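Local structure of exonuclease mut-7 homolog (Aedes aegypti, 7JW2) at residues A[32-37]-A[55-60]; A[39-44]-A[171-176]; A[127-132]-A[145-150]. The protein probably acts as a magnesium-dependent 3'-5' exoribonuclease that trims the 3' ends of Argonaute-bound microRNAs, the chain here being its exonuclease domain. One frame throughout, in Å; residues are numbered along the deposited sequence.

Contact 1: A[32-37]-A[55-60]; sequences SMIAFA and LATWDD. Unlike the reference sequence in segment 32-37: Ala37 (reference Asp).
Leu55 and Ile34 meet on one face of an antiparallel strand pair and illustrate how a hairpin sets its side chains once the backbone register is fixed. The register is fixed by Ala35 and Ala56, a hydrogen-bonded pair. Ala35 N gives its hydrogen to Ala56 O at 2.9 Å in the plane of that carbonyl, and Ala56 N answers to Ala35 O over the same distance, both bonds nearly straight at 167°. Next along, Phe36 and Leu55 form a non-hydrogen-bonded pair. Here one branch of Leu55 does the work: its CD2 reaches Phe36 CB at 3.5 Å, while the phenyl ring itself leads off to meet Phe84 edge-to-face. Ile34 spreads its branches between two neighbours. CG2 lies 4.2 Å from Leu55 CB, and CD1 lies alongside the methyl of Thr57, with Ile34 CD1 to Thr57 CG2 only 3.4 Å, a tight fit. Leu28 of helix 18-28 covers this face.

Met33 buries as much as Ile34. Its chain runs out extended with CG opposite the backbone N (chi1 -178°) and bends at the thioether, bringing the methyl obliquely to the indole of Trp58; Leu193 of helix 179-205 touches both residues. A water bridges the two backbones here, 2.8 Å from Met33 O and accepting from Trp58 N. Thr57 OG1 accepts from Asp59 N, an ST turn, and from Asp60 N, an ST motif, as the chain leads onward to strand 61-65. The whole is a β hairpin of strands 33-40 and 50-56 in the mixed sheet of an RNase H-like 3'-5' exonuclease domain. Ala37 replaces the aspartate of the reference sequence, at a place consistent with the first acid of the Asp-X-Glu motif of DEDD exonucleases.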
loop_
_atom_site.group_PDB
_atom_site.type_symbol
_atom_site.label_atom_id
_atom_site.label_comp_id
_atom_site.label_asym_id
_atom_site.label_seq_id
_atom_site.Cartn_x
_atom_site.Cartn_y
_atom_site.Cartn_z
ATOM N N SER A 32 15.507 5.284 -0.172
ATOM C CA SER A 32 16.146 6.561 -0.456
ATOM C C SER A 32 16.652 6.679 -1.882
ATOM O O SER A 32 16.973 7.793 -2.315
ATOM C CB SER A 32 17.322 6.807 0.497
ATOM O OG SER A 32 16.821 6.995 1.801
ATOM N N MET A 33 16.696 5.575 -2.629
ATOM C CA MET A 33 17.140 5.605 -4.017
ATOM C C MET A 33 16.401 4.522 -4.792
ATOM O O MET A 33 16.396 3.359 -4.371
ATOM C CB MET A 33 18.656 5.406 -4.130
ATOM C CG MET A 33 19.145 5.475 -5.566
ATOM S SD MET A 33 20.931 5.573 -5.790
ATOM C CE MET A 33 21.420 4.157 -4.855
ATOM N N ILE A 34 15.795 4.914 -5.923
ATOM C CA ILE A 34 15.018 4.034 -6.792
ATOM C C ILE A 34 15.407 4.361 -8.225
ATOM O O ILE A 34 15.667 5.516 -8.565
ATOM C CB ILE A 34 13.489 4.228 -6.624
ATOM C CG1 ILE A 34 13.097 4.093 -5.164
ATOM C CG2 ILE A 34 12.676 3.230 -7.484
ATOM C CD1 ILE A 34 13.113 2.726 -4.701
ATOM N N ALA A 35 15.428 3.350 -9.080
ATOM C CA ALA A 35 15.602 3.578 -10.504
ATOM C C ALA A 35 14.306 3.232 -11.219
ATOM O O ALA A 35 13.563 2.359 -10.773
ATOM C CB ALA A 35 16.762 2.745 -11.054
ATOM N N PHE A 36 14.018 3.929 -12.314
ATOM C CA PHE A 36 12.793 3.609 -13.045
ATOM C C PHE A 36 13.025 3.606 -14.546
ATOM O O PHE A 36 13.918 4.279 -15.080
ATOM C CB PHE A 36 11.615 4.543 -12.676
ATOM C CG PHE A 36 11.725 5.952 -13.188
ATOM C CD1 PHE A 36 11.227 6.317 -14.430
ATOM C CD2 PHE A 36 12.256 6.935 -12.377
ATOM C CE1 PHE A 36 11.314 7.638 -14.873
ATOM C CE2 PHE A 36 12.336 8.256 -12.797
ATOM C CZ PHE A 36 11.866 8.611 -14.045
ATOM N N ALA A 37 12.181 2.820 -15.212
ATOM C CA ALA A 37 12.122 2.677 -16.659
ATOM C C ALA A 37 10.716 2.210 -17.009
ATOM O O ALA A 37 9.903 1.918 -16.124
ATOM C CB ALA A 37 13.182 1.694 -17.168
ATOM N N LEU A 55 10.381 -0.444 -11.442
ATOM C CA LEU A 55 10.963 0.293 -10.322
ATOM C C LEU A 55 11.937 -0.615 -9.595
ATOM O O LEU A 55 11.536 -1.667 -9.084
ATOM C CB LEU A 55 9.875 0.785 -9.364
ATOM C CG LEU A 55 8.721 1.523 -10.044
ATOM C CD1 LEU A 55 7.588 1.859 -9.079
ATOM C CD2 LEU A 55 9.213 2.777 -10.753
ATOM N N ALA A 56 13.202 -0.196 -9.517
ATOM C CA ALA A 56 14.267 -1.019 -8.957
ATOM C C ALA A 56 14.875 -0.383 -7.712
ATOM O O ALA A 56 15.152 0.817 -7.694
ATOM C CB ALA A 56 15.379 -1.243 -9.989
ATOM N N THR A 57 15.113 -1.208 -6.705
ATOM C CA THR A 57 15.974 -0.874 -5.572
ATOM C C THR A 57 17.200 -1.771 -5.640
ATOM O O THR A 57 17.293 -2.662 -6.483
ATOM C CB THR A 57 15.250 -1.082 -4.241
ATOM O OG1 THR A 57 15.227 -2.481 -3.937
ATOM C CG2 THR A 57 13.822 -0.583 -4.305
ATOM N N TRP A 58 18.151 -1.557 -4.723
ATOM C CA TRP A 58 19.313 -2.435 -4.721
ATOM C C TRP A 58 18.950 -3.881 -4.417
ATOM O O TRP A 58 19.747 -4.783 -4.707
ATOM C CB TRP A 58 20.344 -1.948 -3.704
ATOM C CG TRP A 58 21.163 -0.810 -4.189
ATOM C CD1 TRP A 58 21.179 0.452 -3.689
ATOM C CD2 TRP A 58 22.087 -0.823 -5.282
ATOM N NE1 TRP A 58 22.069 1.226 -4.388
ATOM C CE2 TRP A 58 22.630 0.473 -5.383
ATOM C CE3 TRP A 58 22.509 -1.804 -6.183
ATOM C CZ2 TRP A 58 23.568 0.815 -6.343
ATOM C CZ3 TRP A 58 23.451 -1.465 -7.133
ATOM C CH2 TRP A 58 23.967 -0.166 -7.208
ATOM N N ASP A 59 17.764 -4.128 -3.849
ATOM C CA ASP A 59 17.393 -5.455 -3.377
ATOM C C ASP A 59 16.254 -6.107 -4.143
ATOM O O ASP A 59 16.091 -7.322 -4.035
ATOM C CB ASP A 59 17.000 -5.397 -1.893
ATOM C CG ASP A 59 18.140 -4.955 -1.013
ATOM O OD1 ASP A 59 19.237 -5.519 -1.164
ATOM O OD2 ASP A 59 17.937 -4.052 -0.176
ATOM N N ASP A 60 15.455 -5.337 -4.883
ATOM C CA ASP A 60 14.256 -5.860 -5.525
ATOM C C ASP A 60 13.976 -5.062 -6.788
ATOM O O ASP A 60 14.261 -3.865 -6.858
ATOM C CB ASP A 60 13.014 -5.777 -4.610
ATOM C CG ASP A 60 13.122 -6.658 -3.372
ATOM O OD1 ASP A 60 13.625 -6.179 -2.327
ATOM O OD2 ASP A 60 12.682 -7.824 -3.446
HETATM O O HOH W 1 17.649 1.072 -3.233
#

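Contact 2: A[39-44]-A[171-176]; sequences EWKPTF and NWAQRP
The carbonyl oxygen of Trp172 is gripped twice, by Arg175 NH1 at 2.9 Å and by the hydroxyl of Ser51, and this double hold fixes the backbone from which the indole reaches the 39-44 segment. The arginine hydrogen bond comes from above the carbonyl plane. The same NH1 also donates to Gln174 O, both oxygens lying close to the guanidinium plane, so a single nitrogen ties two carbonyls of the turn together. The turn, type I from Asn171 to Gln174, is reinforced by an Asx turn in which Ala173 N donates to Asn171 OD1 at 3.0 Å.

The indole offers a face to Glu39. Glu39 CG stands over the centroid of the six-membered ring, only 3° off its normal, an almost perfectly centred CH-pi contact. Glu39 CB covers the same face, 3.6 Å from Trp172 CD2. A bend at chi2 (-54°) folds the carboxylate back over the indole, its plane turned 29° from that of the ring. The polar ends look to other partners: Trp172 NE1 donates to Gln168 O, and Glu39 OE1 pairs with Gln54 NE2. Glu39 sits where the glutamate of the Asp-X-Glu motif of DEDD exonucleases would be expected.

Trp40 O approaches Trp172 CB at 3.4 Å. Pro42 CD lies 3.8 Å from Trp172 N. Lys41 runs extended past Ala173, Lys41 CG to Ala173 CB being 4.0 Å, toward a salt bridge with Glu49. The loop from helix 151-159 to helix 179-205 is thus laid against the end of strand 33-40. Leu52 of strand 50-56 and Ala185 of helix 179-205 also touch the indole, while Arg175 forms a salt bridge with Asp65 and packs on Met67 of helix 66-69.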
loop_
_atom_site.group_PDB
_atom_site.type_symbol
_atom_site.label_atom_id
_atom_site.label_comp_id
_atom_site.label_asym_id
_atom_site.label_seq_id
_atom_site.Cartn_x
_atom_site.Cartn_y
_atom_site.Cartn_z
ATOM N N GLU A 39 8.152 0.306 -20.427
ATOM C CA GLU A 39 7.999 -0.300 -21.740
ATOM C C GLU A 39 6.621 0.038 -22.285
ATOM O O GLU A 39 5.624 0.020 -21.554
ATOM C CB GLU A 39 8.183 -1.835 -21.708
ATOM C CG GLU A 39 9.446 -2.347 -21.008
ATOM C CD GLU A 39 10.724 -1.741 -21.545
ATOM O OE1 GLU A 39 11.688 -1.601 -20.754
ATOM O OE2 GLU A 39 10.781 -1.399 -22.754
ATOM N N TRP A 40 6.565 0.287 -23.592
ATOM C CA TRP A 40 5.367 0.788 -24.243
ATOM C C TRP A 40 4.902 -0.180 -25.318
ATOM O O TRP A 40 5.712 -0.879 -25.932
ATOM C CB TRP A 40 5.645 2.166 -24.848
ATOM C CG TRP A 40 5.926 3.183 -23.782
ATOM C CD1 TRP A 40 7.068 3.307 -23.048
ATOM C CD2 TRP A 40 5.030 4.190 -23.309
ATOM N NE1 TRP A 40 6.942 4.345 -22.150
ATOM C CE2 TRP A 40 5.697 4.896 -22.289
ATOM C CE3 TRP A 40 3.729 4.568 -23.656
ATOM C CZ2 TRP A 40 5.111 5.960 -21.616
ATOM C CZ3 TRP A 40 3.145 5.617 -22.985
ATOM C CH2 TRP A 40 3.838 6.303 -21.973
ATOM N N LYS A 41 3.592 -0.224 -25.519
ATOM C CA LYS A 41 3.050 -1.007 -26.620
ATOM C C LYS A 41 3.584 -0.472 -27.947
ATOM O O LYS A 41 3.681 0.746 -28.127
ATOM C CB LYS A 41 1.529 -0.928 -26.619
ATOM C CG LYS A 41 0.835 -1.453 -25.389
ATOM C CD LYS A 41 -0.665 -1.434 -25.651
ATOM C CE LYS A 41 -1.471 -1.882 -24.456
ATOM N NZ LYS A 41 -2.904 -2.058 -24.851
ATOM N N PRO A 42 3.940 -1.340 -28.896
ATOM C CA PRO A 42 4.242 -0.853 -30.248
ATOM C C PRO A 42 3.069 -0.045 -30.784
ATOM O O PRO A 42 1.910 -0.345 -30.506
ATOM C CB PRO A 42 4.463 -2.138 -31.053
ATOM C CG PRO A 42 4.876 -3.157 -30.050
ATOM C CD PRO A 42 4.179 -2.787 -28.753
ATOM N N THR A 43 3.380 1.005 -31.534
ATOM C CA THR A 43 2.361 1.912 -32.040
ATOM C C THR A 43 2.299 1.843 -33.559
ATOM O O THR A 43 3.298 1.577 -34.234
ATOM C CB THR A 43 2.627 3.352 -31.610
ATOM O OG1 THR A 43 3.810 3.833 -32.257
ATOM C CG2 THR A 43 2.822 3.413 -30.116
ATOM N N PHE A 44 1.107 2.096 -34.083
ATOM C CA PHE A 44 0.831 2.037 -35.510
ATOM C C PHE A 44 0.016 3.252 -35.925
ATOM O O PHE A 44 -1.031 3.152 -36.568
ATOM C CB PHE A 44 0.138 0.722 -35.841
ATOM C CG PHE A 44 0.897 -0.486 -35.366
ATOM C CD1 PHE A 44 2.011 -0.935 -36.052
ATOM C CD2 PHE A 44 0.514 -1.154 -34.216
ATOM C CE1 PHE A 44 2.719 -2.042 -35.611
ATOM C CE2 PHE A 44 1.217 -2.264 -33.771
ATOM C CZ PHE A 44 2.321 -2.708 -34.470
ATOM N N ASN A 171 7.366 -7.248 -28.749
ATOM C CA ASN A 171 5.940 -6.954 -28.696
ATOM C C ASN A 171 5.534 -6.857 -27.237
ATOM O O ASN A 171 5.154 -7.842 -26.602
ATOM C CB ASN A 171 5.143 -8.024 -29.433
ATOM C CG ASN A 171 3.667 -7.756 -29.388
ATOM O OD1 ASN A 171 3.219 -6.764 -28.821
ATOM N ND2 ASN A 171 2.893 -8.644 -29.982
ATOM N N TRP A 172 5.608 -5.634 -26.696
ATOM C CA TRP A 172 5.266 -5.426 -25.291
ATOM C C TRP A 172 3.770 -5.520 -25.007
ATOM O O TRP A 172 3.378 -5.494 -23.829
ATOM C CB TRP A 172 5.816 -4.071 -24.826
ATOM C CG TRP A 172 7.320 -4.064 -24.783
ATOM C CD1 TRP A 172 8.168 -3.439 -25.658
ATOM C CD2 TRP A 172 8.144 -4.777 -23.861
ATOM N NE1 TRP A 172 9.484 -3.707 -25.325
ATOM C CE2 TRP A 172 9.495 -4.508 -24.212
ATOM C CE3 TRP A 172 7.882 -5.578 -22.742
ATOM C CZ2 TRP A 172 10.572 -5.049 -23.515
ATOM C CZ3 TRP A 172 8.967 -6.101 -22.030
ATOM C CH2 TRP A 172 10.293 -5.839 -22.427
ATOM N N ALA A 173 2.930 -5.672 -26.030
ATOM C CA ALA A 173 1.497 -5.817 -25.815
ATOM C C ALA A 173 1.065 -7.268 -25.663
ATOM O O ALA A 173 -0.070 -7.517 -25.246
ATOM C CB ALA A 173 0.722 -5.170 -26.970
ATOM N N GLN A 174 1.932 -8.227 -25.980
ATOM C CA GLN A 174 1.525 -9.619 -25.858
ATOM C C GLN A 174 1.472 -10.040 -24.390
ATOM O O GLN A 174 2.254 -9.569 -23.556
ATOM C CB GLN A 174 2.457 -10.520 -26.662
ATOM C CG GLN A 174 3.756 -10.886 -25.983
ATOM C CD GLN A 174 4.756 -11.480 -26.962
ATOM O OE1 GLN A 174 4.387 -11.897 -28.057
ATOM N NE2 GLN A 174 6.028 -11.503 -26.584
ATOM N N ARG A 175 0.493 -10.880 -24.059
ATOM C CA ARG A 175 0.352 -11.423 -22.719
ATOM C C ARG A 175 0.097 -12.923 -22.810
ATOM O O ARG A 175 -0.742 -13.361 -23.622
ATOM C CB ARG A 175 -0.780 -10.730 -21.950
ATOM C CG ARG A 175 -0.474 -9.296 -21.483
ATOM C CD ARG A 175 0.716 -9.261 -20.532
ATOM N NE ARG A 175 0.974 -7.931 -19.973
ATOM C CZ ARG A 175 1.659 -6.985 -20.614
ATOM N NH1 ARG A 175 2.116 -7.223 -21.842
ATOM N NH2 ARG A 175 1.883 -5.807 -20.043
ATOM N N PRO A 176 0.801 -13.749 -22.016
ATOM C CA PRO A 176 1.865 -13.288 -21.104
ATOM C C PRO A 176 3.119 -12.847 -21.836
ATOM O O PRO A 176 3.385 -13.248 -22.967
ATOM C CB PRO A 176 2.166 -14.521 -20.248
ATOM C CG PRO A 176 1.677 -15.681 -21.063
ATOM C CD PRO A 176 0.513 -15.186 -21.858
#

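Contact 3: A[127-132]-A[145-150]; sequences LLWRHV and ESVNQN
The indole of Trp129 meets Gln149 over one face, with Val147 and the backbone of Asn150 at its edge. Within the RNase H-like exonuclease domain, the ring packs from helix 125-132 onto an inverse gamma turn centred on Gln149, which runs straight into the N-cap of helix 151-159. Over the face lie the aliphatic carbons of the glutamine: Gln149 CG is 4.1 Å from the centroid of the six-membered ring and 7° off its normal, a CH-pi contact. The backbone is also close, Gln149 CA lying 3.4 Å from Trp129 CH2. At the edge, a methyl of the valine approaches close to the ring plane, Val147 CG2 to Trp129 CZ2 being 3.8 Å, and the two side chains cross at about a right angle.

The tryptophan reaches this far because its CG lies beside the carbonyl carbon (chi1 -169°), which carries the ring outward from the helix with its benzo end leading. Arg130, one residue on, adds only its aliphatic part: its CG lies 4.0 Å from Gln149 CD, and the two side chains cross roughly at right angles at the surface. The contact rests mainly on shape. Within the loop, a weak bond from Asn150 N to Asn148 O closes the gamma turn, and Asn150 OD1 caps helix 151-159 by accepting from Asn153 N. Leu154 and Leu157 of that helix also pack on the indole, and Phe140 meets it with ring planes steeply inclined. Helix 125-132 is in this way joined through one ring to both the loop and the helix that the loop starts. At the rim of that ring, Asn150 O approaches Trp129 CZ3 near the ring plane, at 3.3 Å.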
loop_
_atom_site.group_PDB
_atom_site.type_symbol
_atom_site.label_atom_id
_atom_site.label_comp_id
_atom_site.label_asym_id
_atom_site.label_seq_id
_atom_site.Cartn_x
_atom_site.Cartn_y
_atom_site.Cartn_z
ATOM N N LEU A 127 22.475 13.417 -18.205
ATOM C CA LEU A 127 23.013 14.703 -17.765
ATOM C C LEU A 127 24.251 14.518 -16.901
ATOM O O LEU A 127 25.213 15.291 -17.008
ATOM C CB LEU A 127 21.948 15.482 -16.992
ATOM C CG LEU A 127 20.759 16.030 -17.773
ATOM C CD1 LEU A 127 19.774 16.707 -16.829
ATOM C CD2 LEU A 127 21.231 16.995 -18.850
ATOM N N LEU A 128 24.243 13.512 -16.025
ATOM C CA LEU A 128 25.427 13.208 -15.236
ATOM C C LEU A 128 26.582 12.781 -16.135
ATOM O O LEU A 128 27.725 13.196 -15.926
ATOM C CB LEU A 128 25.102 12.123 -14.209
ATOM C CG LEU A 128 26.236 11.598 -13.327
ATOM C CD1 LEU A 128 26.744 12.669 -12.360
ATOM C CD2 LEU A 128 25.784 10.353 -12.564
ATOM N N TRP A 129 26.291 11.955 -17.144
ATOM C CA TRP A 129 27.286 11.571 -18.141
ATOM C C TRP A 129 27.933 12.794 -18.774
ATOM O O TRP A 129 29.163 12.917 -18.801
ATOM C CB TRP A 129 26.605 10.704 -19.200
ATOM C CG TRP A 129 27.504 10.008 -20.166
ATOM C CD1 TRP A 129 28.855 10.165 -20.321
ATOM C CD2 TRP A 129 27.101 9.023 -21.115
ATOM N NE1 TRP A 129 29.314 9.333 -21.321
ATOM C CE2 TRP A 129 28.254 8.627 -21.827
ATOM C CE3 TRP A 129 25.872 8.444 -21.440
ATOM C CZ2 TRP A 129 28.210 7.668 -22.837
ATOM C CZ3 TRP A 129 25.831 7.493 -22.447
ATOM C CH2 TRP A 129 26.995 7.114 -23.129
ATOM N N ARG A 130 27.113 13.720 -19.272
ATOM C CA ARG A 130 27.648 14.908 -19.930
ATOM C C ARG A 130 28.434 15.779 -18.962
ATOM O O ARG A 130 29.410 16.428 -19.359
ATOM C CB ARG A 130 26.509 15.704 -20.571
ATOM C CG ARG A 130 25.973 15.074 -21.853
ATOM C CD ARG A 130 24.597 15.603 -22.231
ATOM N NE ARG A 130 24.360 16.951 -21.725
ATOM C CZ ARG A 130 23.163 17.527 -21.665
ATOM N NH1 ARG A 130 22.086 16.873 -22.085
ATOM N NH2 ARG A 130 23.042 18.760 -21.189
ATOM N N HIS A 131 28.045 15.786 -17.686
ATOM C CA HIS A 131 28.722 16.618 -16.699
ATOM C C HIS A 131 30.113 16.081 -16.383
ATOM O O HIS A 131 31.091 16.838 -16.357
ATOM C CB HIS A 131 27.871 16.701 -15.431
ATOM C CG HIS A 131 28.353 17.716 -14.442
ATOM N ND1 HIS A 131 29.247 17.412 -13.437
ATOM C CD2 HIS A 131 28.062 19.032 -14.303
ATOM C CE1 HIS A 131 29.491 18.498 -12.725
ATOM N NE2 HIS A 131 28.783 19.494 -13.228
ATOM N N VAL A 132 30.222 14.775 -16.139
ATOM C CA VAL A 132 31.503 14.197 -15.739
ATOM C C VAL A 132 32.468 14.065 -16.910
ATOM O O VAL A 132 33.689 14.035 -16.693
ATOM C CB VAL A 132 31.294 12.835 -15.053
ATOM C CG1 VAL A 132 30.308 12.967 -13.884
ATOM C CG2 VAL A 132 30.824 11.791 -16.060
ATOM N N GLU A 145 36.443 5.896 -26.143
ATOM C CA GLU A 145 36.435 7.255 -26.668
ATOM C C GLU A 145 35.203 7.491 -27.533
ATOM O O GLU A 145 34.895 6.684 -28.417
ATOM C CB GLU A 145 37.699 7.518 -27.486
ATOM C CG GLU A 145 38.752 8.345 -26.769
ATOM C CD GLU A 145 39.660 9.078 -27.738
ATOM O OE1 GLU A 145 39.536 10.317 -27.852
ATOM O OE2 GLU A 145 40.489 8.414 -28.397
ATOM N N SER A 146 34.498 8.586 -27.251
ATOM C CA SER A 146 33.460 9.140 -28.119
ATOM C C SER A 146 32.461 8.082 -28.594
ATOM O O SER A 146 32.256 7.868 -29.789
ATOM C CB SER A 146 34.093 9.865 -29.309
ATOM O OG SER A 146 34.900 10.942 -28.868
ATOM N N VAL A 147 31.834 7.415 -27.630
ATOM C CA VAL A 147 30.725 6.535 -27.963
ATOM C C VAL A 147 29.446 7.360 -28.072
ATOM O O VAL A 147 29.333 8.459 -27.515
ATOM C CB VAL A 147 30.569 5.402 -26.931
ATOM C CG1 VAL A 147 31.859 4.582 -26.820
ATOM C CG2 VAL A 147 30.164 5.966 -25.568
ATOM N N ASN A 148 28.477 6.833 -28.822
ATOM C CA ASN A 148 27.151 7.435 -28.851
ATOM C C ASN A 148 26.570 7.430 -27.445
ATOM O O ASN A 148 26.780 6.487 -26.678
ATOM C CB ASN A 148 26.237 6.669 -29.803
ATOM C CG ASN A 148 26.585 6.902 -31.254
ATOM O OD1 ASN A 148 27.218 7.901 -31.601
ATOM N ND2 ASN A 148 26.170 5.979 -32.115
ATOM N N GLN A 149 25.843 8.492 -27.101
ATOM C CA GLN A 149 25.369 8.676 -25.727
ATOM C C GLN A 149 23.991 8.035 -25.546
ATOM O O GLN A 149 22.967 8.702 -25.404
ATOM C CB GLN A 149 25.355 10.155 -25.359
ATOM C CG GLN A 149 26.739 10.768 -25.196
ATOM C CD GLN A 149 26.735 12.016 -24.328
ATOM O OE1 GLN A 149 27.716 12.310 -23.642
ATOM N NE2 GLN A 149 25.625 12.752 -24.348
ATOM N N ASN A 150 23.987 6.704 -25.550
ATOM C CA ASN A 150 22.802 5.906 -25.257
ATOM C C ASN A 150 23.073 5.003 -24.058
ATOM O O ASN A 150 24.207 4.884 -23.588
ATOM C CB ASN A 150 22.369 5.081 -26.479
ATOM C CG ASN A 150 23.487 4.219 -27.038
ATOM O OD1 ASN A 150 24.122 3.444 -26.318
ATOM N ND2 ASN A 150 23.734 4.351 -28.339
#

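Strand 33-40 links contact 1 and contact 2, which sit at successive positions along it with centres about 23 Å apart: the first pairs it with strand 50-56, the second covers its far end with a distant loop. Ala37 in contact 1 and Glu39 in contact 2 occupy the positions that fit the Asp-X-Glu motif of the DEDD exonuclease family, so both contacts lie on the strand that probably carries this motif. Contact 3 stands apart, its centre about 22 Å from contact 1 and 29 Å from contact 2, and touches neither; nearest atoms are about 10 and 14 Å away. In sequence, however, its segments fall between the two that contact 2 brings together.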